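Local coordinates for protein glucosidase (PDB 5Z3K) that probably hydrolyses O-glycosidic bonds as a beta-glucosidase of glycoside hydrolase family 39, at residues 339-349 with 360-371; 19-27 with 291-302. One frame throughout, in Å; residues are numbered along the deposited sequence.

Overall arrangement
Interactions 1 and 2 sit in two different parts of the chain and meet at their margin, their centres about 16 Å apart. Interaction 2, about 6 Å from the centre of the chain, joins strand 25-27 to strand 298-301, the first and last of eight parallel strands, and so closes the TIM barrel. Interaction 1, about 20 Å from that centre, begins on the last residues of helix 329-341, from which the chain passes into the beta-sheet domain. A salt bridge from R346 NH1 to D293 OD1, 2.7 Å, ties the two together, while NE2 of Q22 lies 2.7 Å from O of L341, a probable hydrogen bond; M20 packs on T343 beside them.

Interaction 1 (339-349 with 360-371); sequences QTLATTERLAI and LAGRTADGDTIR
The guanidinium of R363 receives E345 OE2 at its edge, near its plane, while that of R371 carries Q339 CB over one face, offset toward the rim. The first pair belongs to an antiparallel beta hairpin, strands 345-350 and 357-363, with a classic beta bulge: T344 N and E345 N both donate to R363 O, the second more straightly. R363 grips E345 side-on in a salt bridge, NE at 2.6 Å and NH2 at 2.8 Å from OE2, with the carboxylate and guanidinium planes 38° apart. Its CG stands between backbone N and carbonyl carbon (chi1 63°), and the extended chain beyond carries NE to the carboxylate. A leucine in place of R363 would probably leave the E345 carboxylate without its countercharge and free to turn. On the same sheet face, L347 sends CD1 to I370 CG2 at 3.6 Å and rests its CB on A361 CB. G362 has T343 OG1 3.6 Å from its CA, where a CB would clash; that hydroxyl is held by T340 O. In helix 329-341, Q339 O accepts from R371 NH1 at 2.9 Å, the donor above the carbonyl plane, and R371 NE pairs with E479. On the other sheet face R346, salt-bridged to D293, crosses L360 at about a right angle, NE lying 3.4 Å from CD1.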
loop_
_atom_site.group_PDB
_atom_site.type_symbol
_atom_site.label_atom_id
_atom_site.label_comp_id
_atom_site.label_asym_id
_atom_site.label_seq_id
_atom_site.Cartn_x
_atom_site.Cartn_y
_atom_site.Cartn_z
ATOM N N GLN A 339 4.765 10.284 -6.750
ATOM C CA GLN A 339 5.324 11.621 -6.841
ATOM C C GLN A 339 4.311 12.662 -6.387
ATOM O O GLN A 339 4.673 13.653 -5.744
ATOM C CB GLN A 339 5.799 11.893 -8.265
ATOM C CG GLN A 339 7.030 11.047 -8.611
ATOM C CD GLN A 339 7.235 10.878 -10.096
ATOM O OE1 GLN A 339 6.567 11.512 -10.909
ATOM N NE2 GLN A 339 8.168 10.003 -10.462
ATOM N N THR A 340 3.039 12.449 -6.718
ATOM C CA THR A 340 2.002 13.380 -6.295
ATOM C C THR A 340 1.807 13.324 -4.787
ATOM O O THR A 340 1.685 14.372 -4.136
ATOM C CB THR A 340 0.688 13.073 -7.019
ATOM O OG1 THR A 340 0.904 13.136 -8.432
ATOM C CG2 THR A 340 -0.380 14.083 -6.634
ATOM N N LEU A 341 1.789 12.110 -4.219
ATOM C CA LEU A 341 1.634 11.917 -2.777
ATOM C C LEU A 341 2.853 12.392 -1.995
ATOM O O LEU A 341 2.760 12.573 -0.772
ATOM C CB LEU A 341 1.373 10.436 -2.454
ATOM C CG LEU A 341 0.041 9.885 -2.985
ATOM C CD1 LEU A 341 -0.161 8.390 -2.672
ATOM C CD2 LEU A 341 -1.113 10.748 -2.417
ATOM N N ALA A 342 3.990 12.586 -2.661
ATOM C CA ALA A 342 5.176 13.061 -1.970
ATOM C C ALA A 342 5.187 14.570 -1.791
ATOM O O ALA A 342 6.028 15.073 -1.040
ATOM C CB ALA A 342 6.451 12.637 -2.708
ATOM N N THR A 343 4.304 15.305 -2.473
ATOM C CA THR A 343 4.183 16.721 -2.176
ATOM C C THR A 343 3.717 16.887 -0.736
ATOM O O THR A 343 3.175 15.966 -0.123
ATOM C CB THR A 343 3.211 17.402 -3.134
ATOM O OG1 THR A 343 1.897 16.854 -2.956
ATOM C CG2 THR A 343 3.665 17.204 -4.575
ATOM N N THR A 344 3.974 18.058 -0.169
ATOM C CA THR A 344 3.634 18.236 1.232
ATOM C C THR A 344 2.420 19.104 1.445
ATOM O O THR A 344 1.689 18.890 2.410
ATOM C CB THR A 344 4.807 18.833 2.007
ATOM O OG1 THR A 344 5.216 20.045 1.379
ATOM C CG2 THR A 344 5.976 17.846 2.026
ATOM N N GLU A 345 2.196 20.072 0.575
ATOM C CA GLU A 345 1.067 20.978 0.708
ATOM C C GLU A 345 0.049 20.605 -0.360
ATOM O O GLU A 345 0.315 20.745 -1.555
ATOM C CB GLU A 345 1.540 22.423 0.601
ATOM C CG GLU A 345 2.435 22.793 1.787
ATOM C CD GLU A 345 2.918 24.229 1.768
ATOM O OE1 GLU A 345 3.437 24.683 2.809
ATOM O OE2 GLU A 345 2.790 24.899 0.720
ATOM N N ARG A 346 -1.103 20.096 0.070
ATOM C CA ARG A 346 -2.153 19.780 -0.881
ATOM C C ARG A 346 -2.797 21.069 -1.368
ATOM O O ARG A 346 -2.999 22.007 -0.594
ATOM C CB ARG A 346 -3.205 18.874 -0.238
ATOM C CG ARG A 346 -4.279 18.404 -1.203
ATOM C CD ARG A 346 -5.026 17.243 -0.599
ATOM N NE ARG A 346 -6.179 16.840 -1.391
ATOM C CZ ARG A 346 -7.176 16.119 -0.905
ATOM N NH1 ARG A 346 -7.155 15.734 0.369
ATOM N NH2 ARG A 346 -8.194 15.785 -1.683
ATOM N N LEU A 347 -3.098 21.112 -2.662
ATOM C CA LEU A 347 -3.700 22.265 -3.313
ATOM C C LEU A 347 -5.132 21.938 -3.694
ATOM O O LEU A 347 -5.468 20.778 -3.928
ATOM C CB LEU A 347 -2.905 22.657 -4.569
ATOM C CG LEU A 347 -1.476 23.133 -4.313
ATOM C CD1 LEU A 347 -0.708 23.306 -5.631
ATOM C CD2 LEU A 347 -1.456 24.417 -3.491
ATOM N N ALA A 348 -5.976 22.968 -3.764
ATOM C CA ALA A 348 -7.365 22.764 -4.159
ATOM C C ALA A 348 -7.461 22.511 -5.656
ATOM O O ALA A 348 -6.983 23.321 -6.455
ATOM C CB ALA A 348 -8.209 23.987 -3.795
ATOM N N ILE A 349 -8.093 21.400 -6.044
ATOM C CA ILE A 349 -8.475 21.161 -7.434
ATOM C C ILE A 349 -9.974 20.881 -7.475
ATOM O O ILE A 349 -10.495 20.065 -6.699
ATOM C CB ILE A 349 -7.670 20.022 -8.104
ATOM C CG1 ILE A 349 -8.100 19.853 -9.570
ATOM C CG2 ILE A 349 -7.783 18.704 -7.322
ATOM C CD1 ILE A 349 -7.060 19.129 -10.439
ATOM N N LEU A 360 -6.072 15.297 -8.264
ATOM C CA LEU A 360 -5.396 15.584 -7.010
ATOM C C LEU A 360 -4.247 16.535 -7.303
ATOM O O LEU A 360 -3.537 16.367 -8.300
ATOM C CB LEU A 360 -4.883 14.284 -6.361
ATOM C CG LEU A 360 -4.100 14.370 -5.050
ATOM C CD1 LEU A 360 -4.961 14.885 -3.910
ATOM C CD2 LEU A 360 -3.512 13.002 -4.678
ATOM N N ALA A 361 -4.058 17.533 -6.442
ATOM C CA ALA A 361 -3.023 18.531 -6.688
ATOM C C ALA A 361 -2.243 18.825 -5.415
ATOM O O ALA A 361 -2.798 18.832 -4.314
ATOM C CB ALA A 361 -3.628 19.832 -7.233
ATOM N N GLY A 362 -0.952 19.111 -5.576
ATOM C CA GLY A 362 -0.115 19.413 -4.428
ATOM C C GLY A 362 1.145 20.131 -4.859
ATOM O O GLY A 362 1.473 20.203 -6.047
ATOM N N ARG A 363 1.852 20.694 -3.883
ATOM C CA ARG A 363 3.119 21.357 -4.188
ATOM C C ARG A 363 4.186 20.943 -3.183
ATOM O O ARG A 363 3.883 20.571 -2.047
ATOM C CB ARG A 363 2.976 22.889 -4.223
ATOM C CG ARG A 363 2.573 23.533 -2.928
ATOM C CD ARG A 363 2.555 25.050 -3.069
ATOM N NE ARG A 363 2.467 25.690 -1.762
ATOM C CZ ARG A 363 2.079 26.942 -1.558
ATOM N NH1 ARG A 363 1.724 27.703 -2.586
ATOM N NH2 ARG A 363 2.043 27.426 -0.322
ATOM N N THR A 364 5.447 20.975 -3.622
ATOM C CA THR A 364 6.550 20.549 -2.770
ATOM C C THR A 364 6.842 21.576 -1.678
ATOM O O THR A 364 6.453 22.745 -1.760
ATOM C CB THR A 364 7.820 20.340 -3.596
ATOM O OG1 THR A 364 8.057 21.522 -4.366
ATOM C CG2 THR A 364 7.672 19.152 -4.526
ATOM N N ALA A 365 7.593 21.131 -0.660
ATOM C CA ALA A 365 7.845 21.988 0.497
ATOM C C ALA A 365 8.562 23.277 0.099
ATOM O O ALA A 365 8.261 24.349 0.637
ATOM C CB ALA A 365 8.647 21.229 1.555
ATOM N N ASP A 366 9.488 23.202 -0.859
ATOM C CA ASP A 366 10.209 24.397 -1.287
ATOM C C ASP A 366 9.375 25.317 -2.173
ATOM O O ASP A 366 9.866 26.386 -2.555
ATOM C CB ASP A 366 11.521 24.009 -1.990
ATOM C CG ASP A 366 11.311 23.309 -3.334
ATOM O OD1 ASP A 366 10.166 23.187 -3.811
ATOM O OD2 ASP A 366 12.318 22.878 -3.928
ATOM N N GLY A 367 8.142 24.935 -2.506
ATOM C CA GLY A 367 7.245 25.767 -3.277
ATOM C C GLY A 367 7.542 25.868 -4.760
ATOM O O GLY A 367 6.814 26.570 -5.467
ATOM N N ASP A 368 8.558 25.178 -5.264
ATOM C CA ASP A 368 8.993 25.352 -6.650
ATOM C C ASP A 368 8.390 24.335 -7.616
ATOM O O ASP A 368 8.651 24.419 -8.822
ATOM C CB ASP A 368 10.524 25.265 -6.734
ATOM C CG ASP A 368 11.208 26.571 -6.362
ATOM O OD1 ASP A 368 10.534 27.628 -6.394
ATOM O OD2 ASP A 368 12.417 26.533 -6.042
ATOM N N THR A 369 7.606 23.378 -7.132
ATOM C CA THR A 369 7.063 22.325 -7.985
ATOM C C THR A 369 5.596 22.112 -7.637
ATOM O O THR A 369 5.280 21.816 -6.483
ATOM C CB THR A 369 7.841 21.013 -7.812
ATOM O OG1 THR A 369 9.219 21.206 -8.168
ATOM C CG2 THR A 369 7.237 19.915 -8.676
ATOM N N ILE A 370 4.713 22.260 -8.627
ATOM C CA ILE A 370 3.293 21.904 -8.509
ATOM C C ILE A 370 3.062 20.601 -9.265
ATOM O O ILE A 370 3.525 20.458 -10.404
ATOM C CB ILE A 370 2.391 23.008 -9.096
ATOM C CG1 ILE A 370 2.869 24.421 -8.704
ATOM C CG2 ILE A 370 0.910 22.717 -8.818
ATOM C CD1 ILE A 370 2.780 24.733 -7.257
ATOM N N ARG A 371 2.319 19.660 -8.664
ATOM C CA ARG A 371 1.972 18.401 -9.326
ATOM C C ARG A 371 0.460 18.231 -9.370
ATOM O O ARG A 371 -0.205 18.326 -8.334
ATOM C CB ARG A 371 2.600 17.202 -8.617
ATOM C CG ARG A 371 4.105 17.180 -8.751
ATOM C CD ARG A 371 4.755 15.915 -8.180
ATOM N NE ARG A 371 6.182 15.988 -8.473
ATOM C CZ ARG A 371 7.157 15.794 -7.593
ATOM N NH1 ARG A 371 6.885 15.473 -6.330
ATOM N NH2 ARG A 371 8.417 15.910 -7.996
HETATM O O HOH W 1 5.176 25.251 -0.585
HETATM O O HOH W 2 -6.272 18.124 -4.020
#

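Interaction 2 (19-27 with 291-302)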
loop_
_atom_site.group_PDB
_atom_site.type_symbol
_atom_site.label_atom_id
_atom_site.label_comp_id
_atom_site.label_asym_id
_atom_site.label_seq_id
_atom_site.Cartn_x
_atom_site.Cartn_y
_atom_site.Cartn_z
ATOM N N ASN A 19 -2.346 19.487 4.576
ATOM C CA ASN A 19 -1.191 18.642 4.276
ATOM C C ASN A 19 -1.588 17.477 3.380
ATOM O O ASN A 19 -2.632 16.849 3.576
ATOM C CB ASN A 19 -0.563 18.100 5.559
ATOM C CG ASN A 19 0.163 19.162 6.346
ATOM O OD1 ASN A 19 0.620 20.167 5.792
ATOM N ND2 ASN A 19 0.278 18.949 7.648
HETATM N N MSE A 20 -0.741 17.188 2.393
HETATM C CA MSE A 20 -0.848 15.946 1.652
HETATM C C MSE A 20 -0.450 14.813 2.593
HETATM O O MSE A 20 0.459 14.976 3.412
HETATM C CB MSE A 20 0.059 15.952 0.414
HETATM C CG MSE A 20 -0.106 14.720 -0.459
HETATM SE SE MSE A 20 -1.768 14.812 -1.449
HETATM C CE MSE A 20 -1.178 16.032 -2.850
ATOM N N ARG A 21 -1.119 13.670 2.496
ATOM C CA ARG A 21 -0.847 12.540 3.377
ATOM C C ARG A 21 -0.079 11.469 2.610
ATOM O O ARG A 21 -0.493 11.057 1.520
ATOM C CB ARG A 21 -2.149 11.971 3.956
ATOM C CG ARG A 21 -2.947 13.003 4.743
ATOM C CD ARG A 21 -3.990 12.348 5.664
ATOM N NE ARG A 21 -5.021 11.668 4.890
ATOM C CZ ARG A 21 -5.286 10.372 4.978
ATOM N NH1 ARG A 21 -4.591 9.611 5.812
ATOM N NH2 ARG A 21 -6.255 9.843 4.234
ATOM N N GLN A 22 1.031 11.012 3.181
ATOM C CA GLN A 22 1.943 10.115 2.463
ATOM C C GLN A 22 1.453 8.677 2.595
ATOM O O GLN A 22 1.822 7.944 3.521
ATOM C CB GLN A 22 3.364 10.277 2.985
ATOM C CG GLN A 22 4.127 11.412 2.299
ATOM C CD GLN A 22 3.616 12.790 2.703
ATOM O OE1 GLN A 22 3.653 13.157 3.880
ATOM N NE2 GLN A 22 3.130 13.557 1.727
ATOM N N LEU A 23 0.615 8.257 1.644
ATOM C CA LEU A 23 0.027 6.927 1.662
ATOM C C LEU A 23 0.674 5.970 0.660
ATOM O O LEU A 23 0.155 4.864 0.448
ATOM C CB LEU A 23 -1.478 7.009 1.394
ATOM C CG LEU A 23 -2.324 7.794 2.407
ATOM C CD1 LEU A 23 -3.834 7.560 2.161
ATOM C CD2 LEU A 23 -1.938 7.391 3.795
ATOM N N HIS A 24 1.798 6.356 0.044
ATOM C CA HIS A 24 2.395 5.537 -1.017
ATOM C C HIS A 24 3.305 4.459 -0.434
ATOM O O HIS A 24 4.521 4.451 -0.634
ATOM C CB HIS A 24 3.176 6.387 -2.012
ATOM C CG HIS A 24 3.246 5.779 -3.379
ATOM N ND1 HIS A 24 2.121 5.530 -4.131
ATOM C CD2 HIS A 24 4.300 5.393 -4.140
ATOM C CE1 HIS A 24 2.474 4.995 -5.288
ATOM N NE2 HIS A 24 3.792 4.908 -5.322
ATOM N N GLY A 25 2.688 3.524 0.280
ATOM C CA GLY A 25 3.389 2.325 0.693
ATOM C C GLY A 25 3.203 1.191 -0.297
ATOM O O GLY A 25 2.297 1.213 -1.127
ATOM N N THR A 26 4.055 0.168 -0.197
ATOM C CA THR A 26 3.920 -0.969 -1.100
ATOM C C THR A 26 4.605 -2.177 -0.489
ATOM O O THR A 26 5.291 -2.086 0.529
ATOM C CB THR A 26 4.512 -0.678 -2.485
ATOM O OG1 THR A 26 4.024 -1.647 -3.418
ATOM C CG2 THR A 26 6.038 -0.771 -2.446
ATOM N N SER A 27 4.405 -3.314 -1.131
ATOM C CA SER A 27 5.071 -4.540 -0.741
ATOM C C SER A 27 5.739 -5.123 -1.977
ATOM O O SER A 27 5.530 -4.654 -3.098
ATOM C CB SER A 27 4.091 -5.542 -0.123
ATOM O OG SER A 27 3.313 -6.151 -1.129
HETATM N N MSE A 291 -8.682 7.490 -1.871
HETATM C CA MSE A 291 -8.410 7.105 -0.489
HETATM C C MSE A 291 -7.624 8.190 0.241
HETATM O O MSE A 291 -7.463 8.122 1.453
HETATM C CB MSE A 291 -7.663 5.765 -0.427
HETATM C CG MSE A 291 -6.197 5.858 -0.797
HETATM SE SE MSE A 291 -5.297 4.166 -0.440
HETATM C CE MSE A 291 -6.051 3.072 -1.864
ATOM N N GLN A 292 -7.132 9.198 -0.489
ATOM C CA GLN A 292 -6.482 10.322 0.179
ATOM C C GLN A 292 -7.446 11.033 1.122
ATOM O O GLN A 292 -7.022 11.616 2.126
ATOM C CB GLN A 292 -5.913 11.295 -0.859
ATOM C CG GLN A 292 -5.266 12.570 -0.295
ATOM C CD GLN A 292 -3.906 12.359 0.370
ATOM O OE1 GLN A 292 -3.421 13.237 1.090
ATOM N NE2 GLN A 292 -3.279 11.204 0.128
ATOM N N ASP A 293 -8.741 10.980 0.818
ATOM C CA ASP A 293 -9.809 11.502 1.665
ATOM C C ASP A 293 -10.577 10.304 2.230
ATOM O O ASP A 293 -11.600 9.882 1.691
ATOM C CB ASP A 293 -10.718 12.424 0.856
ATOM C CG ASP A 293 -9.985 13.623 0.312
ATOM O OD1 ASP A 293 -9.269 14.266 1.111
ATOM O OD2 ASP A 293 -10.110 13.910 -0.907
ATOM N N SER A 294 -10.062 9.729 3.311
ATOM C CA SER A 294 -10.645 8.484 3.816
ATOM C C SER A 294 -10.118 8.229 5.219
ATOM O O SER A 294 -9.248 8.944 5.716
ATOM C CB SER A 294 -10.307 7.300 2.910
ATOM O OG SER A 294 -8.985 6.852 3.173
ATOM N N GLU A 295 -10.637 7.172 5.843
ATOM C CA GLU A 295 -10.136 6.749 7.141
ATOM C C GLU A 295 -8.851 5.933 7.045
ATOM O O GLU A 295 -8.323 5.530 8.085
ATOM C CB GLU A 295 -11.217 5.950 7.882
ATOM C CG GLU A 295 -12.511 6.752 8.094
ATOM C CD GLU A 295 -12.304 8.001 8.936
ATOM O OE1 GLU A 295 -11.399 8.006 9.794
ATOM O OE2 GLU A 295 -13.071 8.970 8.763
ATOM N N VAL A 296 -8.323 5.694 5.837
ATOM C CA VAL A 296 -7.034 5.026 5.707
ATOM C C VAL A 296 -5.932 5.947 6.216
ATOM O O VAL A 296 -5.801 7.099 5.776
ATOM C CB VAL A 296 -6.774 4.617 4.246
ATOM C CG1 VAL A 296 -5.401 3.962 4.114
ATOM C CG2 VAL A 296 -7.873 3.689 3.739
ATOM N N ASP A 297 -5.109 5.434 7.133
ATOM C CA ASP A 297 -3.995 6.214 7.662
ATOM C C ASP A 297 -2.658 5.836 7.047
ATOM O O ASP A 297 -1.761 6.684 6.969
ATOM C CB ASP A 297 -3.904 6.052 9.180
ATOM C CG ASP A 297 -5.092 6.667 9.896
ATOM O OD1 ASP A 297 -5.457 7.809 9.555
ATOM O OD2 ASP A 297 -5.678 6.002 10.774
ATOM N N LYS A 298 -2.513 4.582 6.628
ATOM C CA LYS A 298 -1.332 4.082 5.941
ATOM C C LYS A 298 -1.798 3.011 4.966
ATOM O O LYS A 298 -2.731 2.258 5.267
ATOM C CB LYS A 298 -0.315 3.473 6.915
ATOM C CG LYS A 298 0.259 4.430 7.933
ATOM C CD LYS A 298 1.173 5.442 7.292
ATOM C CE LYS A 298 2.075 6.102 8.352
ATOM N NZ LYS A 298 1.438 6.072 9.705
ATOM N N ALA A 299 -1.147 2.938 3.806
ATOM C CA ALA A 299 -1.596 2.045 2.752
ATOM C C ALA A 299 -0.414 1.348 2.106
ATOM O O ALA A 299 0.649 1.956 1.936
ATOM C CB ALA A 299 -2.386 2.813 1.682
ATOM N N ILE A 300 -0.635 0.084 1.726
ATOM C CA ILE A 300 0.380 -0.803 1.149
ATOM C C ILE A 300 -0.199 -1.346 -0.154
ATOM O O ILE A 300 -1.040 -2.254 -0.136
ATOM C CB ILE A 300 0.756 -1.960 2.089
ATOM C CG1 ILE A 300 1.176 -1.468 3.475
ATOM C CG2 ILE A 300 1.870 -2.801 1.481
ATOM C CD1 ILE A 300 2.531 -0.745 3.504
ATOM N N PHE A 301 0.247 -0.802 -1.284
ATOM C CA PHE A 301 -0.170 -1.316 -2.582
ATOM C C PHE A 301 0.452 -2.678 -2.851
ATOM O O PHE A 301 1.648 -2.876 -2.643
ATOM C CB PHE A 301 0.244 -0.359 -3.695
ATOM C CG PHE A 301 -0.012 -0.911 -5.069
ATOM C CD1 PHE A 301 -1.281 -0.808 -5.638
ATOM C CD2 PHE A 301 0.998 -1.553 -5.780
ATOM C CE1 PHE A 301 -1.537 -1.305 -6.907
ATOM C CE2 PHE A 301 0.763 -2.072 -7.044
ATOM C CZ PHE A 301 -0.509 -1.951 -7.614
ATOM N N PHE A 302 -0.354 -3.596 -3.385
ATOM C CA PHE A 302 0.042 -4.984 -3.616
ATOM C C PHE A 302 0.027 -5.266 -5.117
ATOM O O PHE A 302 -1.038 -5.205 -5.736
ATOM C CB PHE A 302 -0.928 -5.920 -2.888
ATOM C CG PHE A 302 -0.612 -7.386 -3.052
ATOM C CD1 PHE A 302 0.438 -7.962 -2.353
ATOM C CD2 PHE A 302 -1.363 -8.185 -3.900
ATOM C CE1 PHE A 302 0.737 -9.312 -2.492
ATOM C CE2 PHE A 302 -1.072 -9.543 -4.044
ATOM C CZ PHE A 302 -0.019 -10.102 -3.333
HETATM O O HOH W 3 -4.597 15.332 2.166
HETATM O O HOH W 4 -6.383 14.207 3.871
HETATM O O HOH W 5 -3.610 9.782 8.778
HETATM O O HOH W 6 -1.748 9.633 7.161
#
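The side chains of R21 and Q292 run antiparallel alongside one another, gripping through both backbone and side chain just before the strands that close the TIM barrel. The Q292 amide reads the R21 backbone with both ends: OE1 takes R21 N at 2.7 Å and NE2 gives to R21 O at 3.1 Å, each bond in the carbonyl plane and on a lone pair. With CG anti to the backbone N (chi1 177°) and a bend at chi2, the Q292 chain turns its amide onto that backbone, and SE of M20, a selenomethionine, lies 3.4 Å from Q292 OE1. In return the R21 guanidinium presents its edge to two carbonyls, NH1 to V296 O at 2.8 Å and NH2 to Q292 O at 2.9 Å.

The tight part lies further in, where L23 wedges CD1 toward M291 and V296, its CD2 3.3 Å from D297 O. Beyond it the strands run parallel in register, G25 beside I300 and T26 beside F301. F301 N donates to G25 O, and F301 O accepts from both T26 OG1, at 2.8 Å, and S27 N. A CB on G25 would clash with A299 O. The F301 ring turns its edge to T26 OG1 and meets W265 edge-to-face.

The R21 end is the watery side: one water joins N19 O to Q292 OE1, a second joins R21 NH1 to D297 O, and a third, held only weakly by NH1, reaches D297 OD1. R21 thus spends its charge mainly on carbonyl oxygens and water; the D297 carboxylate, which accepts from L260 N through OD2, stays near R21 but beyond a salt bridge, so this seam is probably held more by directed hydrogen bonds than by ion pairing.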